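Local structure of putative endoribonuclease (Klebsiella pneumoniae, 3LYB) at residues Leu97-Arg102 and Ile141-Thr146; Pro68-Ser73 and Phe107-Arg112; Ile24-Ile29 and Ala145-Pro150; Arg102-Phe107 and Ser125-Val130. The protein is a putative endoribonuclease of the YjgF-like clan that may cleave RNA, although its activity and natural substrate are not established. All blocks are in the same frame, centred on the assembly; numbering follows the deposited sequence.

Interaction 1: Leu97-Arg102 and Ile141-Thr146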
loop_
_atom_site.group_PDB
_atom_site.type_symbol
_atom_site.label_atom_id
_atom_site.label_comp_id
_atom_site.label_asym_id
_atom_site.label_seq_id
_atom_site.Cartn_x
_atom_site.Cartn_y
_atom_site.Cartn_z
ATOM N N LEU B 97 34.661 1.553 -4.747
ATOM C CA LEU B 97 33.405 1.245 -5.448
ATOM C C LEU B 97 32.213 1.785 -4.676
ATOM O O LEU B 97 32.130 1.620 -3.446
ATOM C CB LEU B 97 33.238 -0.257 -5.656
ATOM C CG LEU B 97 34.231 -1.001 -6.548
ATOM C CD1 LEU B 97 33.734 -2.408 -6.643
ATOM C CD2 LEU B 97 34.400 -0.401 -7.940
ATOM N N VAL B 98 31.301 2.444 -5.386
ATOM C CA VAL B 98 29.983 2.745 -4.812
ATOM C C VAL B 98 28.951 1.846 -5.514
ATOM O O VAL B 98 28.793 1.908 -6.733
ATOM C CB VAL B 98 29.607 4.266 -4.828
ATOM C CG1 VAL B 98 28.280 4.480 -4.150
ATOM C CG2 VAL B 98 30.656 5.091 -4.114
ATOM N N GLN B 99 28.289 0.995 -4.735
ATOM C CA GLN B 99 27.357 0.018 -5.283
ATOM C C GLN B 99 25.912 0.244 -4.845
ATOM O O GLN B 99 25.604 0.250 -3.659
ATOM C CB GLN B 99 27.809 -1.382 -4.899
ATOM C CG GLN B 99 29.175 -1.764 -5.494
ATOM C CD GLN B 99 30.095 -2.360 -4.458
ATOM O OE1 GLN B 99 30.764 -3.340 -4.721
ATOM N NE2 GLN B 99 30.143 -1.760 -3.269
ATOM N N TYR B 100 25.032 0.393 -5.831
ATOM C CA TYR B 100 23.634 0.732 -5.641
ATOM C C TYR B 100 22.731 -0.437 -6.010
ATOM O O TYR B 100 22.784 -0.938 -7.126
ATOM C CB TYR B 100 23.301 1.905 -6.551
ATOM C CG TYR B 100 24.072 3.183 -6.279
ATOM C CD1 TYR B 100 23.719 4.008 -5.216
ATOM C CD2 TYR B 100 25.133 3.576 -7.101
ATOM C CE1 TYR B 100 24.396 5.177 -4.957
ATOM C CE2 TYR B 100 25.829 4.764 -6.859
ATOM C CZ TYR B 100 25.438 5.569 -5.784
ATOM O OH TYR B 100 26.093 6.753 -5.502
ATOM N N PHE B 101 21.886 -0.855 -5.076
ATOM C CA PHE B 101 20.973 -1.970 -5.300
ATOM C C PHE B 101 19.532 -1.547 -5.209
ATOM O O PHE B 101 19.181 -0.681 -4.404
ATOM C CB PHE B 101 21.135 -3.025 -4.210
ATOM C CG PHE B 101 22.435 -3.750 -4.231
ATOM C CD1 PHE B 101 23.606 -3.130 -3.798
ATOM C CD2 PHE B 101 22.485 -5.087 -4.645
ATOM C CE1 PHE B 101 24.814 -3.833 -3.790
ATOM C CE2 PHE B 101 23.695 -5.794 -4.638
ATOM C CZ PHE B 101 24.865 -5.158 -4.207
ATOM N N ARG B 102 18.689 -2.205 -5.989
ATOM C CA ARG B 102 17.252 -2.152 -5.775
ATOM C C ARG B 102 16.836 -3.006 -4.587
ATOM O O ARG B 102 15.791 -2.784 -4.001
ATOM C CB ARG B 102 16.506 -2.622 -7.031
ATOM C CG ARG B 102 16.421 -1.519 -8.063
ATOM C CD ARG B 102 15.310 -1.674 -9.036
ATOM N NE ARG B 102 14.039 -1.320 -8.449
ATOM C CZ ARG B 102 12.930 -2.052 -8.540
ATOM N NH1 ARG B 102 12.917 -3.186 -9.230
ATOM N NH2 ARG B 102 11.813 -1.618 -7.963
ATOM N N ILE B 141 21.418 -3.513 -10.128
ATOM C CA ILE B 141 22.716 -3.187 -9.549
ATOM C C ILE B 141 23.376 -2.132 -10.419
ATOM O O ILE B 141 23.305 -2.193 -11.629
ATOM C CB ILE B 141 23.616 -4.456 -9.435
ATOM C CG1 ILE B 141 25.017 -4.113 -8.945
ATOM C CG2 ILE B 141 23.717 -5.211 -10.781
ATOM C CD1 ILE B 141 25.143 -3.968 -7.468
ATOM N N GLU B 142 23.979 -1.132 -9.811
ATOM C CA GLU B 142 24.759 -0.172 -10.570
ATOM C C GLU B 142 25.978 0.173 -9.736
ATOM O O GLU B 142 25.829 0.517 -8.552
ATOM C CB GLU B 142 23.958 1.090 -10.871
ATOM C CG GLU B 142 24.872 2.286 -11.095
ATOM C CD GLU B 142 24.210 3.463 -11.774
ATOM O OE1 GLU B 142 23.006 3.372 -12.091
ATOM O OE2 GLU B 142 24.903 4.493 -11.991
ATOM N N VAL B 143 27.170 0.059 -10.334
ATOM C CA VAL B 143 28.433 0.324 -9.607
ATOM C C VAL B 143 29.166 1.524 -10.152
ATOM O O VAL B 143 29.240 1.710 -11.352
ATOM C CB VAL B 143 29.411 -0.867 -9.634
ATOM C CG1 VAL B 143 30.642 -0.539 -8.790
ATOM C CG2 VAL B 143 28.758 -2.114 -9.109
ATOM N N GLU B 144 29.687 2.344 -9.255
ATOM C CA GLU B 144 30.492 3.506 -9.613
ATOM C C GLU B 144 31.920 3.264 -9.143
ATOM O O GLU B 144 32.143 2.884 -8.008
ATOM C CB GLU B 144 29.917 4.772 -8.960
ATOM C CG GLU B 144 30.704 6.062 -9.208
ATOM C CD GLU B 144 30.428 7.131 -8.147
ATOM O OE1 GLU B 144 29.294 7.653 -8.123
ATOM O OE2 GLU B 144 31.334 7.464 -7.335
ATOM N N ALA B 145 32.877 3.488 -10.023
ATOM C CA ALA B 145 34.255 3.142 -9.740
ATOM C C ALA B 145 35.158 4.355 -9.739
ATOM O O ALA B 145 35.034 5.254 -10.574
ATOM C CB ALA B 145 34.764 2.098 -10.745
ATOM N N THR B 146 36.073 4.375 -8.791
ATOM C CA THR B 146 37.134 5.355 -8.811
ATOM C C THR B 146 38.519 4.673 -8.862
ATOM O O THR B 146 38.790 3.707 -8.146
ATOM C CB THR B 146 36.998 6.327 -7.651
ATOM O OG1 THR B 146 35.674 6.872 -7.675
ATOM C CG2 THR B 146 37.989 7.459 -7.796
#

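Interaction 2: Pro68-Ser73 and Phe107-Arg112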
loop_
_atom_site.group_PDB
_atom_site.type_symbol
_atom_site.label_atom_id
_atom_site.label_comp_id
_atom_site.label_asym_id
_atom_site.label_seq_id
_atom_site.Cartn_x
_atom_site.Cartn_y
_atom_site.Cartn_z
ATOM N N PRO B 68 19.442 -13.285 -13.000
ATOM C CA PRO B 68 19.504 -11.863 -13.383
ATOM C C PRO B 68 20.501 -11.013 -12.580
ATOM O O PRO B 68 21.249 -10.204 -13.169
ATOM C CB PRO B 68 18.058 -11.397 -13.210
ATOM C CG PRO B 68 17.251 -12.681 -13.410
ATOM C CD PRO B 68 18.063 -13.705 -12.688
ATOM N N ILE B 69 20.541 -11.200 -11.264
ATOM C CA ILE B 69 21.484 -10.453 -10.439
ATOM C C ILE B 69 22.946 -10.856 -10.738
ATOM O O ILE B 69 23.834 -9.987 -10.773
ATOM C CB ILE B 69 21.130 -10.545 -8.935
ATOM C CG1 ILE B 69 22.066 -9.706 -8.069
ATOM C CG2 ILE B 69 21.174 -11.955 -8.468
ATOM C CD1 ILE B 69 22.293 -8.279 -8.549
ATOM N N LEU B 70 23.184 -12.157 -10.959
ATOM C CA LEU B 70 24.530 -12.664 -11.234
ATOM C C LEU B 70 24.998 -12.107 -12.564
ATOM O O LEU B 70 26.053 -11.485 -12.657
ATOM C CB LEU B 70 24.552 -14.200 -11.227
ATOM C CG LEU B 70 24.376 -14.901 -9.864
ATOM C CD1 LEU B 70 24.193 -16.418 -10.024
ATOM C CD2 LEU B 70 25.517 -14.583 -8.891
ATOM N N ALA B 71 24.162 -12.270 -13.579
ATOM C CA ALA B 71 24.476 -11.774 -14.905
ATOM C C ALA B 71 24.711 -10.277 -14.928
ATOM O O ALA B 71 25.672 -9.824 -15.524
ATOM C CB ALA B 71 23.378 -12.152 -15.880
ATOM N N GLN B 72 23.843 -9.503 -14.283
ATOM C CA GLN B 72 23.998 -8.045 -14.267
ATOM C C GLN B 72 25.254 -7.626 -13.495
ATOM O O GLN B 72 25.985 -6.716 -13.914
ATOM C CB GLN B 72 22.756 -7.366 -13.685
ATOM C CG GLN B 72 21.493 -7.388 -14.594
ATOM C CD GLN B 72 20.341 -6.566 -14.019
ATOM O OE1 GLN B 72 20.506 -5.864 -13.031
ATOM N NE2 GLN B 72 19.185 -6.664 -14.625
ATOM N N SER B 73 25.530 -8.299 -12.386
ATOM C CA SER B 73 26.702 -7.948 -11.618
ATOM C C SER B 73 27.935 -8.197 -12.460
ATOM O O SER B 73 28.849 -7.350 -12.542
ATOM C CB SER B 73 26.775 -8.752 -10.326
ATOM O OG SER B 73 25.632 -8.514 -9.518
ATOM N N PHE B 107 22.605 -8.951 -2.238
ATOM C CA PHE B 107 23.998 -8.739 -1.904
ATOM C C PHE B 107 24.920 -9.965 -1.948
ATOM O O PHE B 107 26.001 -9.893 -2.536
ATOM C CB PHE B 107 24.177 -8.036 -0.562
ATOM C CG PHE B 107 25.584 -7.700 -0.302
ATOM C CD1 PHE B 107 26.183 -6.667 -0.996
ATOM C CD2 PHE B 107 26.344 -8.483 0.551
ATOM C CE1 PHE B 107 27.532 -6.375 -0.801
ATOM C CE2 PHE B 107 27.700 -8.209 0.737
ATOM C CZ PHE B 107 28.292 -7.145 0.061
ATOM N N PRO B 108 24.516 -11.081 -1.309
ATOM C CA PRO B 108 25.298 -12.316 -1.406
ATOM C C PRO B 108 25.643 -12.720 -2.842
ATOM O O PRO B 108 26.727 -13.236 -3.084
ATOM C CB PRO B 108 24.365 -13.356 -0.783
ATOM C CG PRO B 108 23.576 -12.569 0.229
ATOM C CD PRO B 108 23.374 -11.226 -0.381
ATOM N N TYR B 109 24.738 -12.498 -3.783
ATOM C CA TYR B 109 25.018 -12.806 -5.186
ATOM C C TYR B 109 26.091 -11.886 -5.741
ATOM O O TYR B 109 27.039 -12.339 -6.390
ATOM C CB TYR B 109 23.765 -12.675 -6.048
ATOM C CG TYR B 109 22.705 -13.672 -5.728
ATOM C CD1 TYR B 109 21.573 -13.303 -5.006
ATOM C CD2 TYR B 109 22.825 -14.986 -6.137
ATOM C CE1 TYR B 109 20.568 -14.223 -4.712
ATOM C CE2 TYR B 109 21.829 -15.918 -5.847
ATOM C CZ TYR B 109 20.703 -15.529 -5.139
ATOM O OH TYR B 109 19.727 -16.447 -4.862
ATOM N N TYR B 110 25.935 -10.598 -5.502
ATOM C CA TYR B 110 26.892 -9.638 -5.999
ATOM C C TYR B 110 28.304 -9.891 -5.412
ATOM O O TYR B 110 29.318 -9.861 -6.121
ATOM C CB TYR B 110 26.411 -8.218 -5.663
ATOM C CG TYR B 110 27.451 -7.198 -5.964
ATOM C CD1 TYR B 110 27.627 -6.727 -7.270
ATOM C CD2 TYR B 110 28.301 -6.736 -4.956
ATOM C CE1 TYR B 110 28.616 -5.801 -7.573
ATOM C CE2 TYR B 110 29.286 -5.803 -5.239
ATOM C CZ TYR B 110 29.439 -5.354 -6.544
ATOM O OH TYR B 110 30.398 -4.437 -6.809
ATOM N N SER B 111 28.335 -10.124 -4.103
ATOM C CA SER B 111 29.541 -10.428 -3.359
ATOM C C SER B 111 30.271 -11.659 -3.914
ATOM O O SER B 111 31.479 -11.654 -3.994
ATOM C CB SER B 111 29.196 -10.620 -1.879
ATOM O OG SER B 111 30.334 -11.021 -1.146
ATOM N N ARG B 112 29.537 -12.704 -4.292
ATOM C CA ARG B 112 30.154 -13.863 -4.937
ATOM C C ARG B 112 30.929 -13.357 -6.157
ATOM O O ARG B 112 32.137 -13.588 -6.277
ATOM C CB ARG B 112 29.098 -14.921 -5.324
ATOM C CG ARG B 112 29.561 -15.965 -6.366
ATOM C CD ARG B 112 28.420 -16.910 -6.832
ATOM N NE ARG B 112 27.801 -17.643 -5.721
ATOM C CZ ARG B 112 26.611 -18.248 -5.751
ATOM N NH1 ARG B 112 25.859 -18.253 -6.838
ATOM N NH2 ARG B 112 26.174 -18.869 -4.673
#

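Interaction 3: Ile24-Ile29 and Ala145-Pro150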
loop_
_atom_site.group_PDB
_atom_site.type_symbol
_atom_site.label_atom_id
_atom_site.label_comp_id
_atom_site.label_asym_id
_atom_site.label_seq_id
_atom_site.Cartn_x
_atom_site.Cartn_y
_atom_site.Cartn_z
ATOM N N ILE B 24 41.303 8.437 -11.920
ATOM C CA ILE B 24 40.367 8.253 -12.998
ATOM C C ILE B 24 39.015 7.942 -12.387
ATOM O O ILE B 24 38.887 7.029 -11.558
ATOM C CB ILE B 24 40.809 7.121 -13.899
ATOM C CG1 ILE B 24 42.127 7.510 -14.566
ATOM C CG2 ILE B 24 39.721 6.775 -14.938
ATOM C CD1 ILE B 24 42.998 6.342 -14.851
ATOM N N PHE B 25 38.017 8.723 -12.792
ATOM C CA PHE B 25 36.657 8.570 -12.311
ATOM C C PHE B 25 35.778 7.952 -13.378
ATOM O O PHE B 25 35.736 8.442 -14.496
ATOM C CB PHE B 25 36.104 9.926 -11.905
ATOM C CG PHE B 25 36.828 10.544 -10.752
ATOM C CD1 PHE B 25 37.962 11.330 -10.962
ATOM C CD2 PHE B 25 36.382 10.343 -9.451
ATOM C CE1 PHE B 25 38.648 11.903 -9.889
ATOM C CE2 PHE B 25 37.058 10.911 -8.364
ATOM C CZ PHE B 25 38.195 11.693 -8.585
ATOM N N LEU B 26 35.089 6.867 -13.037
ATOM C CA LEU B 26 34.112 6.289 -13.957
ATOM C C LEU B 26 32.729 6.817 -13.665
ATOM O O LEU B 26 32.386 7.086 -12.525
ATOM C CB LEU B 26 34.112 4.757 -13.904
ATOM C CG LEU B 26 35.124 4.055 -14.810
ATOM C CD1 LEU B 26 36.501 4.226 -14.227
ATOM C CD2 LEU B 26 34.836 2.595 -14.956
ATOM N N SER B 27 31.946 6.995 -14.715
ATOM C CA SER B 27 30.513 7.113 -14.570
ATOM C C SER B 27 29.979 5.828 -13.959
ATOM O O SER B 27 30.552 4.755 -14.193
ATOM C CB SER B 27 29.893 7.300 -15.941
ATOM O OG SER B 27 30.190 8.593 -16.418
ATOM N N GLY B 28 28.900 5.932 -13.170
ATOM C CA GLY B 28 28.206 4.737 -12.643
ATOM C C GLY B 28 27.837 3.848 -13.805
ATOM O O GLY B 28 27.361 4.320 -14.834
ATOM N N ILE B 29 28.105 2.563 -13.683
ATOM C CA ILE B 29 27.851 1.653 -14.807
ATOM C C ILE B 29 26.659 0.730 -14.548
ATOM O O ILE B 29 26.467 0.237 -13.447
ATOM C CB ILE B 29 29.135 0.898 -15.250
ATOM C CG1 ILE B 29 29.964 1.825 -16.145
ATOM C CG2 ILE B 29 28.799 -0.410 -16.023
ATOM C CD1 ILE B 29 31.435 1.469 -16.247
ATOM N N ALA B 145 32.877 3.488 -10.023
ATOM C CA ALA B 145 34.255 3.142 -9.740
ATOM C C ALA B 145 35.158 4.355 -9.739
ATOM O O ALA B 145 35.034 5.254 -10.574
ATOM C CB ALA B 145 34.764 2.098 -10.745
ATOM N N THR B 146 36.073 4.375 -8.791
ATOM C CA THR B 146 37.134 5.355 -8.811
ATOM C C THR B 146 38.519 4.673 -8.862
ATOM O O THR B 146 38.790 3.707 -8.146
ATOM C CB THR B 146 36.998 6.327 -7.651
ATOM O OG1 THR B 146 35.674 6.872 -7.675
ATOM C CG2 THR B 146 37.989 7.459 -7.796
ATOM N N VAL B 147 39.371 5.188 -9.740
ATOM C CA VAL B 147 40.668 4.581 -10.016
ATOM C C VAL B 147 41.847 5.481 -9.588
ATOM O O VAL B 147 41.831 6.696 -9.823
ATOM C CB VAL B 147 40.778 4.205 -11.510
ATOM C CG1 VAL B 147 41.782 3.128 -11.691
ATOM C CG2 VAL B 147 39.459 3.681 -12.026
ATOM N N TRP B 148 42.842 4.884 -8.927
ATOM C CA TRP B 148 44.141 5.553 -8.702
ATOM C C TRP B 148 45.201 4.926 -9.582
ATOM O O TRP B 148 45.511 3.741 -9.468
ATOM C CB TRP B 148 44.568 5.479 -7.245
ATOM C CG TRP B 148 45.757 6.362 -6.872
ATOM C CD1 TRP B 148 45.814 7.731 -6.906
ATOM C CD2 TRP B 148 47.023 5.923 -6.364
ATOM N NE1 TRP B 148 47.037 8.171 -6.450
ATOM C CE2 TRP B 148 47.804 7.083 -6.121
ATOM C CE3 TRP B 148 47.577 4.662 -6.089
ATOM C CZ2 TRP B 148 49.117 7.018 -5.621
ATOM C CZ3 TRP B 148 48.883 4.596 -5.587
ATOM C CH2 TRP B 148 49.637 5.769 -5.360
ATOM N N LEU B 149 45.753 5.752 -10.456
ATOM C CA LEU B 149 46.631 5.297 -11.513
ATOM C C LEU B 149 47.552 6.451 -11.932
ATOM O O LEU B 149 47.210 7.194 -12.872
ATOM C CB LEU B 149 45.775 4.847 -12.690
ATOM C CG LEU B 149 46.383 3.960 -13.764
ATOM C CD1 LEU B 149 46.953 2.676 -13.165
ATOM C CD2 LEU B 149 45.336 3.640 -14.811
ATOM N N PRO B 150 48.708 6.622 -11.226
ATOM C CA PRO B 150 49.700 7.704 -11.483
ATOM C C PRO B 150 50.190 7.816 -12.947
ATOM O O PRO B 150 50.029 8.877 -13.582
ATOM C CB PRO B 150 50.867 7.343 -10.544
ATOM C CG PRO B 150 50.205 6.608 -9.414
ATOM C CD PRO B 150 49.107 5.797 -10.063
#

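Interaction 4: Arg102-Phe107 and Ser125-Val130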
loop_
_atom_site.group_PDB
_atom_site.type_symbol
_atom_site.label_atom_id
_atom_site.label_comp_id
_atom_site.label_asym_id
_atom_site.label_seq_id
_atom_site.Cartn_x
_atom_site.Cartn_y
_atom_site.Cartn_z
ATOM N N ARG B 102 18.689 -2.205 -5.989
ATOM C CA ARG B 102 17.252 -2.152 -5.775
ATOM C C ARG B 102 16.836 -3.006 -4.587
ATOM O O ARG B 102 15.791 -2.784 -4.001
ATOM C CB ARG B 102 16.506 -2.622 -7.031
ATOM C CG ARG B 102 16.421 -1.519 -8.063
ATOM C CD ARG B 102 15.310 -1.674 -9.036
ATOM N NE ARG B 102 14.039 -1.320 -8.449
ATOM C CZ ARG B 102 12.930 -2.052 -8.540
ATOM N NH1 ARG B 102 12.917 -3.186 -9.230
ATOM N NH2 ARG B 102 11.813 -1.618 -7.963
ATOM N N ASN B 103 17.649 -3.998 -4.244
ATOM C CA ASN B 103 17.290 -4.970 -3.213
ATOM C C ASN B 103 18.517 -5.611 -2.573
ATOM O O ASN B 103 19.145 -6.487 -3.175
ATOM C CB ASN B 103 16.421 -6.068 -3.820
ATOM C CG ASN B 103 15.811 -6.961 -2.778
ATOM O OD1 ASN B 103 16.388 -7.222 -1.718
ATOM N ND2 ASN B 103 14.625 -7.426 -3.062
ATOM N N LEU B 104 18.840 -5.204 -1.351
ATOM C CA LEU B 104 20.035 -5.743 -0.701
ATOM C C LEU B 104 19.992 -7.261 -0.420
ATOM O O LEU B 104 21.019 -7.855 -0.058
ATOM C CB LEU B 104 20.412 -4.954 0.560
ATOM C CG LEU B 104 21.000 -3.564 0.297
ATOM C CD1 LEU B 104 21.283 -2.814 1.591
ATOM C CD2 LEU B 104 22.263 -3.619 -0.550
ATOM N N ASP B 105 18.833 -7.890 -0.598
ATOM C CA ASP B 105 18.782 -9.322 -0.456
ATOM C C ASP B 105 19.618 -9.968 -1.560
ATOM O O ASP B 105 20.000 -11.129 -1.453
ATOM C CB ASP B 105 17.351 -9.829 -0.427
ATOM C CG ASP B 105 16.618 -9.456 0.887
ATOM O OD1 ASP B 105 17.266 -9.065 1.894
ATOM O OD2 ASP B 105 15.373 -9.563 0.920
ATOM N N HIS B 106 19.926 -9.182 -2.586
ATOM C CA HIS B 106 20.751 -9.567 -3.714
ATOM C C HIS B 106 22.260 -9.484 -3.403
ATOM O O HIS B 106 23.098 -9.877 -4.216
ATOM C CB HIS B 106 20.466 -8.616 -4.881
ATOM C CG HIS B 106 19.191 -8.894 -5.616
ATOM N ND1 HIS B 106 18.481 -7.904 -6.261
ATOM C CD2 HIS B 106 18.507 -10.042 -5.828
ATOM C CE1 HIS B 106 17.415 -8.428 -6.841
ATOM N NE2 HIS B 106 17.409 -9.722 -6.594
ATOM N N PHE B 107 22.605 -8.951 -2.238
ATOM C CA PHE B 107 23.998 -8.739 -1.904
ATOM C C PHE B 107 24.920 -9.965 -1.948
ATOM O O PHE B 107 26.001 -9.893 -2.536
ATOM C CB PHE B 107 24.177 -8.036 -0.562
ATOM C CG PHE B 107 25.584 -7.700 -0.302
ATOM C CD1 PHE B 107 26.183 -6.667 -0.996
ATOM C CD2 PHE B 107 26.344 -8.483 0.551
ATOM C CE1 PHE B 107 27.532 -6.375 -0.801
ATOM C CE2 PHE B 107 27.700 -8.209 0.737
ATOM C CZ PHE B 107 28.292 -7.145 0.061
ATOM N N SER B 125 34.485 0.348 -0.151
ATOM C CA SER B 125 33.144 -0.082 -0.563
ATOM C C SER B 125 31.974 0.613 0.146
ATOM O O SER B 125 31.903 0.701 1.372
ATOM C CB SER B 125 33.042 -1.608 -0.423
ATOM O OG SER B 125 31.816 -2.112 -0.871
ATOM N N THR B 126 31.065 1.119 -0.662
ATOM C CA THR B 126 29.792 1.586 -0.176
ATOM C C THR B 126 28.683 0.803 -0.870
ATOM O O THR B 126 28.724 0.567 -2.086
ATOM C CB THR B 126 29.619 3.098 -0.412
ATOM O OG1 THR B 126 30.619 3.786 0.325
ATOM C CG2 THR B 126 28.251 3.581 0.058
ATOM N N VAL B 127 27.694 0.410 -0.087
ATOM C CA VAL B 127 26.608 -0.428 -0.567
ATOM C C VAL B 127 25.310 0.125 -0.014
ATOM O O VAL B 127 25.103 0.105 1.202
ATOM C CB VAL B 127 26.764 -1.862 -0.048
ATOM C CG1 VAL B 127 25.653 -2.710 -0.562
ATOM C CG2 VAL B 127 28.121 -2.453 -0.429
ATOM N N VAL B 128 24.436 0.615 -0.890
ATOM C CA VAL B 128 23.105 1.060 -0.462
ATOM C C VAL B 128 21.964 0.556 -1.348
ATOM O O VAL B 128 22.131 0.342 -2.556
ATOM C CB VAL B 128 22.999 2.591 -0.368
ATOM C CG1 VAL B 128 23.928 3.119 0.728
ATOM C CG2 VAL B 128 23.231 3.263 -1.750
ATOM N N GLN B 129 20.793 0.394 -0.726
ATOM C CA GLN B 129 19.575 0.078 -1.453
ATOM C C GLN B 129 18.862 1.368 -1.810
ATOM O O GLN B 129 18.404 2.123 -0.928
ATOM C CB GLN B 129 18.652 -0.833 -0.649
ATOM C CG GLN B 129 17.405 -1.240 -1.426
ATOM C CD GLN B 129 16.595 -2.350 -0.758
ATOM O OE1 GLN B 129 17.132 -3.358 -0.292
ATOM N NE2 GLN B 129 15.302 -2.168 -0.725
ATOM N N VAL B 130 18.753 1.610 -3.107
ATOM C CA VAL B 130 17.989 2.752 -3.602
ATOM C C VAL B 130 16.716 2.256 -4.286
ATOM O O VAL B 130 16.490 1.066 -4.352
ATOM C CB VAL B 130 18.859 3.641 -4.522
ATOM C CG1 VAL B 130 20.183 4.028 -3.795
ATOM C CG2 VAL B 130 19.141 2.942 -5.829
#

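Interaction 1: Leu97-Arg102 and Ile141-Thr146
Gln99 and Val143 sit directly across from each other in a non-hydrogen-bonded antiparallel pair, and the glutamine shows how one chain can pass from apolar packing to polar bonding. From CB, which rises on the same face of the sheet as Val143, the chain reaches CG; this methylene lies 3.7 Å from Val143 CG2, the two side chains running alongside each other. The chain then bends (chi2 132°) and carries the amide away from Val143, toward strand 124-129: OE1 bonds to the hydroxyl of Tyr110, and NE2 to Ser125 OG and Thr126 O. On the same face, the CD1 methyl of Ile141 makes a CH-pi contact with the Phe101 ring, 3.6 Å from its centroid. CD2 of Leu97 meets Ala145 CB at 3.8 Å. The pairs that project from the reverse face, Val98 with Glu144 and Tyr100 with Glu142, are doubly hydrogen-bonded, as in Glu144 N to Val98 O at 2.7 Å and Tyr100 N to Glu142 O at 2.8 Å. Here the carboxylate of Glu144 is gripped by Thr126 and Lys96 of a neighbouring subunit. One face thus meets helices 60-85 and 107-115 and the other meets sister chains, the two-sided central sheet of the YjgF-like fold, whose members commonly assemble as trimers with their sheets turned inward.

Interaction 2: Pro68-Ser73 and Phe107-Arg112
Tyr109 is approached by two aliphatic side chains of the facing helix, each from its own direction. Ile69 lies at about a right angle to it and brings the CG2 methyl 3.6 Å from Tyr109 CG, where the ring joins its stem. Leu70 comes in at a slant instead: its CD2 is near the ring plane at the edge and 3.8 Å from Tyr109 CB, while CD1 reaches the edge of the Arg112 guanidinium, whose NH1 is bonded to Leu54 O. These residues join helices 60-85 and 107-115, which lie side by side over one face of the sheet in this alpha+beta, YjgF-like fold; their segments here cross at -39°, with axes 8.9 Å apart. Toward the sheet, Tyr110 swings its ring the other way, CG anti to the backbone N (chi1 171°), and presents its CD1 edge to Ser73 OG, in the ring plane and 3.5 Å from that carbon. No hydrogen bond spans the helices. The Ser73 hydroxyl turns back on its own helix and donates to Ile69 O, which also takes Ser73 N from the opposite face of its carbonyl plane. Beyond the pair, Tyr109 packs on Pro108 of a neighbouring subunit.

Interaction 3: Ile24-Ile29 and Ala145-Pro150
Ile24 and Val147 form the close-packed centre of this strand pairing. Their backbones make both bonds of a hydrogen-bonded antiparallel pair, Ile24 N to Val147 O at 2.8 Å and Val147 N to Ile24 O at 2.6 Å. The two side chains rise from the same face, with Ile24 CB 3.8 Å from Val147 CB. Two branches extend this apolar patch in opposite directions along the strands. Ile24 CG1 stands anti to its carbonyl carbon (chi1 -65°), and the chain goes on to set CD1 3.6 Å from Leu149 CD2; Leu26 slants across to Val147, its CD1 3.7 Å from Val147 CG2. The pairing places strand 23-26 against strand 141-148 within the mixed sheet, joining chain regions more than a hundred residues apart, and strand 17-20 continues the sheet beyond Ile24 and Phe25. The reverse face has a sparser contact: Phe25 and Thr146 stand side by side, with the threonine CG2 methyl 3.6 Å from ring carbon CE2, and the ring also packs on Ile95 of a neighbouring subunit. Past Leu26, whose N still bonds to Ala145 O at 2.9 Å, segment 24-29 leaves Ala145, and Ile29 returns to bond Val143 of the same strand. Between them Ser27 and Gly28 turn to that same neighbouring subunit, the serine hydroxyl bonding to its Ser125 N. Beyond Val147 the contact runs out toward solvent: Leu149 is only partly buried, and Pro150 is exposed, its CG lying over one face of the Trp148 ring.

Interaction 4: Arg102-Phe107 and Ser125-Val130
Gln129 and Leu104 are joined by the one hydrogen bond of this contact, in which a side-chain amide holds a turn of backbone. Gln129 CG stands anti to its backbone N (chi1 -177°) and the chain continues extended, which carries OE1 to Leu104 N at 2.7 Å. The bond is nearly straight at the hydrogen, 171°, yet the donor sits above the amide carbonyl plane. A second polar bond shapes the turn from within: Asn103 OD1 accepts Asp105 N at 2.8 Å, an Asx turn leading into the 3-10 segment 104-106. The two side-chain amides lie next to each other, their planes 45° apart.

Apolar contacts accompany these bonds. Leu104 CG rests 3.7 Å from Gln129 CB, and its CD2 methyl reaches over at a slant to Val127 CG1, 3.5 Å away. Val127 also touches Phe107, side chain across side chain at about a right angle, its CG2 4.0 Å from ring carbon CE1. Arg102 contributes mainly backbone, its CA facing Val130 O, while its NE bonds to Ser131 O.

The turn is the link from strand 94-101 to helix 107-115, and it folds over the end of the adjacent parallel strand 124-129. That strand is outermost within its own chain, but Val128 and Gln129 pair antiparallel with a strand of a neighbouring subunit, so the sheet continues across the interface.

Interactions 1 and 3 share strand 141-148 and pair it on its two edges, with strands 94-101 and 23-26; both rely on backbone hydrogen bonds, but interaction 1 is wholly buried near the chain centre whereas interaction 3 frays toward the exposed C-terminal end. Interaction 2 is also buried, yet it joins helices by side-chain packing alone, and Tyr110 ties it to the sheet of interaction 1 through Gln99, Ile141 and Val143. Interaction 4 starts where strand 94-101 ends, sharing Arg102 with interaction 1 and Phe107 with interaction 2; mostly buried but partly exposed, and bordered by neighbouring subunits, it replaces regular strand pairing with one amide-to-backbone bond. Interactions 2 and 3 lie on opposite sides of the chain centre without touching.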